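Local atomic coordinates of Alpha/beta hydrolase (Enterobacter asburiae, PDB entry 6KMO), a protein that probably hydrolyses carboxylic ester bonds, as an esterase or lipase of the alpha/beta-hydrolase family. Residues R120-R123 and D124-A128; A144-P147 and V148-Q152; L256-T260 and A261-G265. The protein carries 2 engineered substitutions. One frame throughout, in Å; residues are numbered along the deposited sequence.

Contact 1: R120-R123 and D124-A128; sequences RLIR and DLVRA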
loop_
_atom_site.group_PDB
_atom_site.type_symbol
_atom_site.label_atom_id
_atom_site.label_comp_id
_atom_site.label_asym_id
_atom_site.label_seq_id
_atom_site.Cartn_x
_atom_site.Cartn_y
_atom_site.Cartn_z
ATOM N N ARG A 120 19.431 0.677 -7.702
ATOM C CA ARG A 120 18.210 0.391 -8.445
ATOM C C ARG A 120 16.983 0.875 -7.673
ATOM O O ARG A 120 16.085 1.518 -8.240
ATOM C CB ARG A 120 18.127 -1.097 -8.761
ATOM C CG ARG A 120 17.104 -1.420 -9.845
ATOM C CD ARG A 120 16.173 -2.531 -9.418
ATOM N NE ARG A 120 15.118 -2.047 -8.526
ATOM C CZ ARG A 120 14.862 -2.502 -7.305
ATOM N NH1 ARG A 120 15.607 -3.419 -6.707
ATOM N NH2 ARG A 120 13.817 -2.004 -6.672
ATOM N N LEU A 121 16.941 0.572 -6.375
ATOM C CA LEU A 121 15.861 1.039 -5.514
ATOM C C LEU A 121 15.773 2.556 -5.518
ATOM O O LEU A 121 14.684 3.122 -5.635
ATOM C CB LEU A 121 16.090 0.518 -4.093
ATOM C CG LEU A 121 15.236 1.113 -2.971
ATOM C CD1 LEU A 121 13.736 0.928 -3.227
ATOM C CD2 LEU A 121 15.625 0.488 -1.626
ATOM N N ILE A 122 16.912 3.235 -5.361
ATOM C CA ILE A 122 16.897 4.694 -5.337
ATOM C C ILE A 122 16.361 5.236 -6.651
ATOM O O ILE A 122 15.525 6.143 -6.669
ATOM C CB ILE A 122 18.294 5.247 -5.017
ATOM C CG1 ILE A 122 18.711 4.848 -3.606
ATOM C CG2 ILE A 122 18.299 6.755 -5.169
ATOM C CD1 ILE A 122 20.187 4.983 -3.358
ATOM N N ARG A 123 16.851 4.705 -7.768
ATOM C CA ARG A 123 16.366 5.168 -9.063
ATOM C C ARG A 123 14.868 4.935 -9.210
ATOM O O ARG A 123 14.152 5.787 -9.756
ATOM C CB ARG A 123 17.131 4.477 -10.199
ATOM C CG ARG A 123 18.572 4.948 -10.370
ATOM C CD ARG A 123 19.234 4.155 -11.475
ATOM N NE ARG A 123 20.600 4.572 -11.758
ATOM C CZ ARG A 123 21.092 4.790 -12.980
ATOM N NH1 ARG A 123 20.325 4.698 -14.055
ATOM N NH2 ARG A 123 22.366 5.131 -13.102
ATOM N N ASP A 124 14.365 3.791 -8.741
ATOM C CA ASP A 124 12.931 3.534 -8.828
ATOM C C ASP A 124 12.140 4.593 -8.061
ATOM O O ASP A 124 11.089 5.055 -8.522
ATOM C CB ASP A 124 12.595 2.151 -8.260
ATOM C CG ASP A 124 12.953 1.010 -9.171
ATOM O OD1 ASP A 124 13.236 1.216 -10.376
ATOM O OD2 ASP A 124 12.951 -0.140 -8.669
ATOM N N LEU A 125 12.615 4.975 -6.877
ATOM C CA LEU A 125 11.897 5.960 -6.073
ATOM C C LEU A 125 11.971 7.352 -6.689
ATOM O O LEU A 125 11.002 8.113 -6.632
ATOM C CB LEU A 125 12.468 5.974 -4.652
ATOM C CG LEU A 125 12.195 4.721 -3.796
ATOM C CD1 LEU A 125 13.149 4.692 -2.616
ATOM C CD2 LEU A 125 10.742 4.660 -3.352
ATOM N N VAL A 126 13.122 7.701 -7.259
ATOM C CA VAL A 126 13.266 8.968 -7.970
ATOM C C VAL A 126 12.309 9.023 -9.150
ATOM O O VAL A 126 11.605 10.014 -9.353
ATOM C CB VAL A 126 14.731 9.127 -8.406
ATOM C CG1 VAL A 126 14.869 10.258 -9.442
ATOM C CG2 VAL A 126 15.606 9.387 -7.198
ATOM N N ARG A 127 12.255 7.954 -9.938
ATOM C CA ARG A 127 11.384 7.956 -11.113
ATOM C C ARG A 127 9.915 8.040 -10.722
ATOM O O ARG A 127 9.138 8.762 -11.359
ATOM C CB ARG A 127 11.675 6.703 -11.931
ATOM C CG ARG A 127 13.018 6.765 -12.641
ATOM C CD ARG A 127 13.479 5.395 -13.111
ATOM N NE ARG A 127 12.486 4.807 -13.990
ATOM C CZ ARG A 127 12.381 5.088 -15.282
ATOM N NH1 ARG A 127 13.238 5.920 -15.859
ATOM N NH2 ARG A 127 11.421 4.522 -15.995
ATOM N N ALA A 128 9.517 7.322 -9.671
ATOM C CA ALA A 128 8.121 7.300 -9.272
ATOM C C ALA A 128 7.694 8.584 -8.575
ATOM O O ALA A 128 6.508 8.922 -8.592
ATOM C CB ALA A 128 7.857 6.093 -8.381
#
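R120 and D124, four residues apart on helix 115-129, show how a salt bridge can be built along one face of a helix. The helix is the crossover of a beta-alpha-beta unit of the alpha/beta-hydrolase fold, running between strand 99-105 and strand 132-136. With CG of R120 set anti to the backbone N (chi1 -164°) and its chain bent at chi2 and chi3, the guanidinium is carried forward along the helix to the level of D124, one turn on. D124 sets CG beside its own N, just beyond the carbonyl oxygen of R120.

The grip is side-on yet converges on a single oxygen: NE and NH2 of R120 both donate to OD2 of D124, each at 2.9 Å. OD2 lies in the guanidinium plane, but the two flat groups are turned 43° apart. NH2 meets the oxygen nearly along its C-O bond, whereas NE comes from above the carboxylate plane, both from the same face. The guanidinium also bonds to N313 and to the carbonyl of G310, which ties the helix to the segment leading into helix 319-335.

Two apolar pairs occupy other faces. L121 and L125 lie side by side and point the same way, their CD1 atoms 3.9 Å apart; L125 also packs on F102 and F104 of strand 99-105. I122 and V126 meet more loosely, CG2 to CG2 at 4.3 Å, beside V90 of strand 83-92. The aliphatic part of R127 runs past the O of R123, with CG at 3.3 Å, before its guanidinium bonds to the carbonyl of P70.

The carbonyl of I122 is approached twice by V126: N donates to I122 O at 2.9 Å and 165°, and CG2 lies 3.3 Å from the same oxygen.

Contact 2: A144-P147 and V148-Q152; sequences AHFP and VAINQ
The contact of F146 and P147 with I150 is a local one, made where the loop after strand 132-136 winds into the first turn of helix 148-163. P147 occupies the N-cap position, and the peptide bond before it is cis. That bond folds proline and phenylalanine together, so that P147 CB stands over the centre of one face of the F146 ring, 3.7 Å above its plane. I150 completes the cluster. Its CG1 lies between the backbone N and the carbonyl carbon (chi1 61°), a rotation that carries the branch back toward the loop: CG1 approaches P147 O to 3.3 Å and CD1 comes to 3.7 Å from F146 CE2, the two side chains crossing at a slant.

The backbone forms a type VI beta turn with the cis-proline at its third position, a turn that here delivers the chain directly into a helix of the alpha/beta-hydrolase fold. It is closed by V148 N, which donates to H145 O at 3.0 Å and 166°, in the carbonyl plane. A water also gives a weak bond to H145 O while accepting from A149 N at 2.9 Å; loop carbonyl and water thus satisfy two amides of the first turn, at a cap whose proline has no polar side chain. N151 N then makes the first regular helical bond, to P147 O.

On the other flank A144 CB rests against V148 CB at 3.8 Å. I150 also touches S188 of helix 181-195, while I9 and T5 of the second subunit pack on F146 and P147 respectively.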
loop_
_atom_site.group_PDB
_atom_site.type_symbol
_atom_site.label_atom_id
_atom_site.label_comp_id
_atom_site.label_asym_id
_atom_site.label_seq_id
_atom_site.Cartn_x
_atom_site.Cartn_y
_atom_site.Cartn_z
ATOM N N ALA A 144 32.458 2.574 12.764
ATOM C CA ALA A 144 31.828 3.540 13.634
ATOM C C ALA A 144 30.694 2.847 14.372
ATOM O O ALA A 144 30.121 1.858 13.894
ATOM C CB ALA A 144 31.261 4.724 12.852
ATOM N N HIS A 145 30.366 3.379 15.537
ATOM C CA HIS A 145 29.233 2.959 16.339
ATOM C C HIS A 145 28.234 4.102 16.435
ATOM O O HIS A 145 28.509 5.228 16.030
ATOM C CB HIS A 145 29.714 2.532 17.726
ATOM C CG HIS A 145 30.647 1.368 17.697
ATOM N ND1 HIS A 145 30.255 0.112 17.297
ATOM C CD2 HIS A 145 31.972 1.279 17.973
ATOM C CE1 HIS A 145 31.291 -0.711 17.351
ATOM N NE2 HIS A 145 32.345 -0.028 17.759
ATOM N N PHE A 146 27.052 3.808 16.962
ATOM C CA PHE A 146 26.103 4.854 17.308
ATOM C C PHE A 146 26.836 5.925 18.106
ATOM O O PHE A 146 27.641 5.586 18.978
ATOM C CB PHE A 146 24.976 4.221 18.138
ATOM C CG PHE A 146 23.961 5.202 18.687
ATOM C CD1 PHE A 146 24.078 5.703 19.971
ATOM C CD2 PHE A 146 22.854 5.574 17.939
ATOM C CE1 PHE A 146 23.141 6.571 20.472
ATOM C CE2 PHE A 146 21.922 6.432 18.435
ATOM C CZ PHE A 146 22.065 6.950 19.702
ATOM N N PRO A 147 26.581 7.214 17.856
ATOM C CA PRO A 147 25.618 7.814 16.938
ATOM C C PRO A 147 26.262 8.460 15.714
ATOM O O PRO A 147 25.710 9.415 15.184
ATOM C CB PRO A 147 25.007 8.904 17.805
ATOM C CG PRO A 147 26.225 9.455 18.510
ATOM C CD PRO A 147 27.107 8.238 18.789
ATOM N N VAL A 148 27.416 7.959 15.280
ATOM C CA VAL A 148 28.170 8.622 14.219
ATOM C C VAL A 148 27.332 8.766 12.956
ATOM O O VAL A 148 27.229 9.854 12.372
ATOM C CB VAL A 148 29.478 7.859 13.948
ATOM C CG1 VAL A 148 30.150 8.380 12.674
ATOM C CG2 VAL A 148 30.413 7.963 15.135
ATOM N N ALA A 149 26.773 7.654 12.474
ATOM C CA ALA A 149 26.058 7.677 11.203
ATOM C C ALA A 149 24.813 8.546 11.279
ATOM O O ALA A 149 24.517 9.280 10.334
ATOM C CB ALA A 149 25.692 6.262 10.768
ATOM N N ILE A 150 24.055 8.469 12.380
ATOM C CA ILE A 150 22.844 9.297 12.438
ATOM C C ILE A 150 23.193 10.779 12.544
ATOM O O ILE A 150 22.407 11.638 12.125
ATOM C CB ILE A 150 21.835 8.849 13.520
ATOM C CG1 ILE A 150 22.449 8.937 14.913
ATOM C CG2 ILE A 150 21.291 7.457 13.193
ATOM C CD1 ILE A 150 21.427 9.160 15.994
ATOM N N ASN A 151 24.362 11.108 13.096
ATOM C CA ASN A 151 24.814 12.490 13.094
ATOM C C ASN A 151 25.166 12.934 11.682
ATOM O O ASN A 151 24.786 14.034 11.257
ATOM C CB ASN A 151 26.016 12.662 14.000
ATOM C CG ASN A 151 26.563 14.055 13.911
ATOM O OD1 ASN A 151 25.894 14.985 14.313
ATOM N ND2 ASN A 151 27.710 14.214 13.321
ATOM N N GLN A 152 25.905 12.095 10.946
ATOM C CA GLN A 152 26.207 12.398 9.553
ATOM C C GLN A 152 24.935 12.602 8.755
ATOM O O GLN A 152 24.840 13.544 7.961
ATOM C CB GLN A 152 27.037 11.279 8.924
ATOM C CG GLN A 152 28.444 11.182 9.470
ATOM C CD GLN A 152 29.130 9.899 9.100
ATOM O OE1 GLN A 152 28.506 8.860 8.955
ATOM N NE2 GLN A 152 30.441 9.956 8.982
HETATM O O HOH W 1 27.036 4.998 13.499
#

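Contact 3: L256-T260 and A261-G265; sequences LRAST and AQLKG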
loop_
_atom_site.group_PDB
_atom_site.type_symbol
_atom_site.label_atom_id
_atom_site.label_comp_id
_atom_site.label_asym_id
_atom_site.label_seq_id
_atom_site.Cartn_x
_atom_site.Cartn_y
_atom_site.Cartn_z
ATOM N N LEU A 256 10.831 3.186 18.689
ATOM C CA LEU A 256 9.628 2.591 19.254
ATOM C C LEU A 256 9.481 2.866 20.742
ATOM O O LEU A 256 8.356 2.837 21.253
ATOM C CB LEU A 256 9.622 1.084 19.011
ATOM C CG LEU A 256 8.324 0.356 19.379
ATOM C CD1 LEU A 256 7.193 0.809 18.478
ATOM C CD2 LEU A 256 8.523 -1.148 19.274
ATOM N N ARG A 257 10.575 3.138 21.443
ATOM C CA ARG A 257 10.533 3.382 22.881
ATOM C C ARG A 257 10.174 4.822 23.225
ATOM O O ARG A 257 10.032 5.145 24.414
ATOM C CB ARG A 257 11.877 3.002 23.507
ATOM C CG ARG A 257 12.254 1.552 23.295
ATOM C CD ARG A 257 13.501 1.169 24.054
ATOM N NE ARG A 257 14.054 -0.083 23.575
ATOM C CZ ARG A 257 15.051 -0.740 24.147
ATOM N NH1 ARG A 257 15.575 -0.307 25.288
ATOM N NH2 ARG A 257 15.529 -1.835 23.563
ATOM N N ALA A 258 9.973 5.680 22.239
ATOM C CA ALA A 258 9.609 7.056 22.501
ATOM C C ALA A 258 8.197 7.140 23.041
ATOM O O ALA A 258 7.311 6.382 22.647
ATOM C CB ALA A 258 9.699 7.870 21.215
ATOM N N SER A 259 7.983 8.093 23.943
ATOM C CA SER A 259 6.647 8.340 24.441
ATOM C C SER A 259 5.840 9.139 23.429
ATOM O O SER A 259 6.363 9.691 22.459
ATOM C CB SER A 259 6.724 9.158 25.732
ATOM O OG SER A 259 7.225 10.439 25.415
ATOM N N THR A 260 4.535 9.222 23.675
ATOM C CA THR A 260 3.676 10.061 22.856
ATOM C C THR A 260 4.185 11.489 22.806
ATOM O O THR A 260 4.241 12.096 21.736
ATOM C CB THR A 260 2.248 9.987 23.392
ATOM O OG1 THR A 260 1.819 8.620 23.315
ATOM C CG2 THR A 260 1.314 10.859 22.581
ATOM N N ALA A 261 4.599 12.041 23.945
ATOM C CA ALA A 261 5.100 13.404 23.946
ATOM C C ALA A 261 6.364 13.554 23.102
ATOM O O ALA A 261 6.566 14.583 22.448
ATOM C CB ALA A 261 5.362 13.839 25.383
ATOM N N GLN A 262 7.230 12.540 23.117
ATOM C CA GLN A 262 8.446 12.580 22.318
ATOM C C GLN A 262 8.160 12.477 20.828
ATOM O O GLN A 262 8.947 12.981 20.027
ATOM C CB GLN A 262 9.388 11.466 22.754
ATOM C CG GLN A 262 10.083 11.780 24.088
ATOM C CD GLN A 262 10.891 10.624 24.619
ATOM O OE1 GLN A 262 10.435 9.481 24.684
ATOM N NE2 GLN A 262 12.106 10.921 25.056
ATOM N N LEU A 263 7.055 11.845 20.445
ATOM C CA LEU A 263 6.698 11.693 19.037
ATOM C C LEU A 263 5.836 12.828 18.505
ATOM O O LEU A 263 5.708 12.982 17.289
ATOM C CB LEU A 263 6.002 10.347 18.808
ATOM C CG LEU A 263 6.891 9.134 19.084
ATOM C CD1 LEU A 263 6.087 7.851 19.011
ATOM C CD2 LEU A 263 8.074 9.112 18.106
ATOM N N LYS A 264 5.237 13.637 19.373
ATOM C CA LYS A 264 4.402 14.728 18.894
ATOM C C LYS A 264 5.196 15.637 17.961
ATOM O O LYS A 264 6.346 15.988 18.237
ATOM C CB LYS A 264 3.878 15.533 20.084
ATOM C CG LYS A 264 2.888 16.619 19.698
ATOM C CD LYS A 264 2.451 17.438 20.917
ATOM C CE LYS A 264 1.493 18.558 20.514
ATOM N NZ LYS A 264 0.614 18.986 21.640
ATOM N N GLY A 265 4.596 16.002 16.832
ATOM C CA GLY A 265 5.248 16.855 15.867
ATOM C C GLY A 265 6.147 16.147 14.865
ATOM O O GLY A 265 6.732 16.809 14.007
#
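S259 and Q262 face each other across the first turn of helix 260-263, each side chain reaching for the other's backbone amide. The amide oxygen of Q262 points back along the chain and accepts from S259 N at 2.9 Å. This bond is nearly straight, 168° at the hydrogen, and the N-H arrives in the plane of the side-chain carbonyl, on a lone pair. In the reverse direction S259 OG accepts from Q262 N at 3.1 Å. The hydroxyl can do so because chi1 of 67° sets OG between the backbone N and the carbonyl carbon, turned in over the start of the helix. Q262 CG passes beside the hydroxyl, 3.4 Å from S259 OG, and the chain continues until OE1 also touches A258 CA.

This reciprocal pairing is a capping box, with S259 as N-cap and Q262 three residues on. It fixes the rotation of both side chains and gives acceptors to two amides at the helix start. The flanking apolar pair occupies the positions of a hydrophobic staple: A258, just before the cap, sets its CB 3.7 Å from CD2 of L263, the fourth residue after the cap. L263 also packs on F286 of helix 280-292 and A258 on I251, which joins the cap to the neighbouring helix and loop.

The helix barely outlasts its cap. L263 N donates to S259 O at 3.0 Å but at only 138°, and K264 N reaches T260 O in a weak bond before K264 leaves helical angles. The far side of Q262 looks to the dimer partner: its NE2 donates to A14 O of the second subunit, while R257 O bonds to S15 OG of that same chain.

Overall arrangement
The three contacts follow one another along the chain, all within the alpha/beta-hydrolase fold, and none touches another. Contact 1 lies inside helix 115-129, against the central mixed sheet; contact 2 opens helix 148-163, the next long helix; contact 3 caps the short helix 260-263 that precedes strand 269-274. The centres of contact 1 and contact 2 are about 25 Å apart. Contact 2 and contact 3 have centres about 21 Å apart. Contact 1 and contact 3 lie on opposite sides of the chain's centre, their own centres about 30 Å apart. Contacts 2 and 3 both meet the N-terminal segment of the second subunit, placing two helix starts at the dimer interface, whereas contact 1 is internal to one subunit.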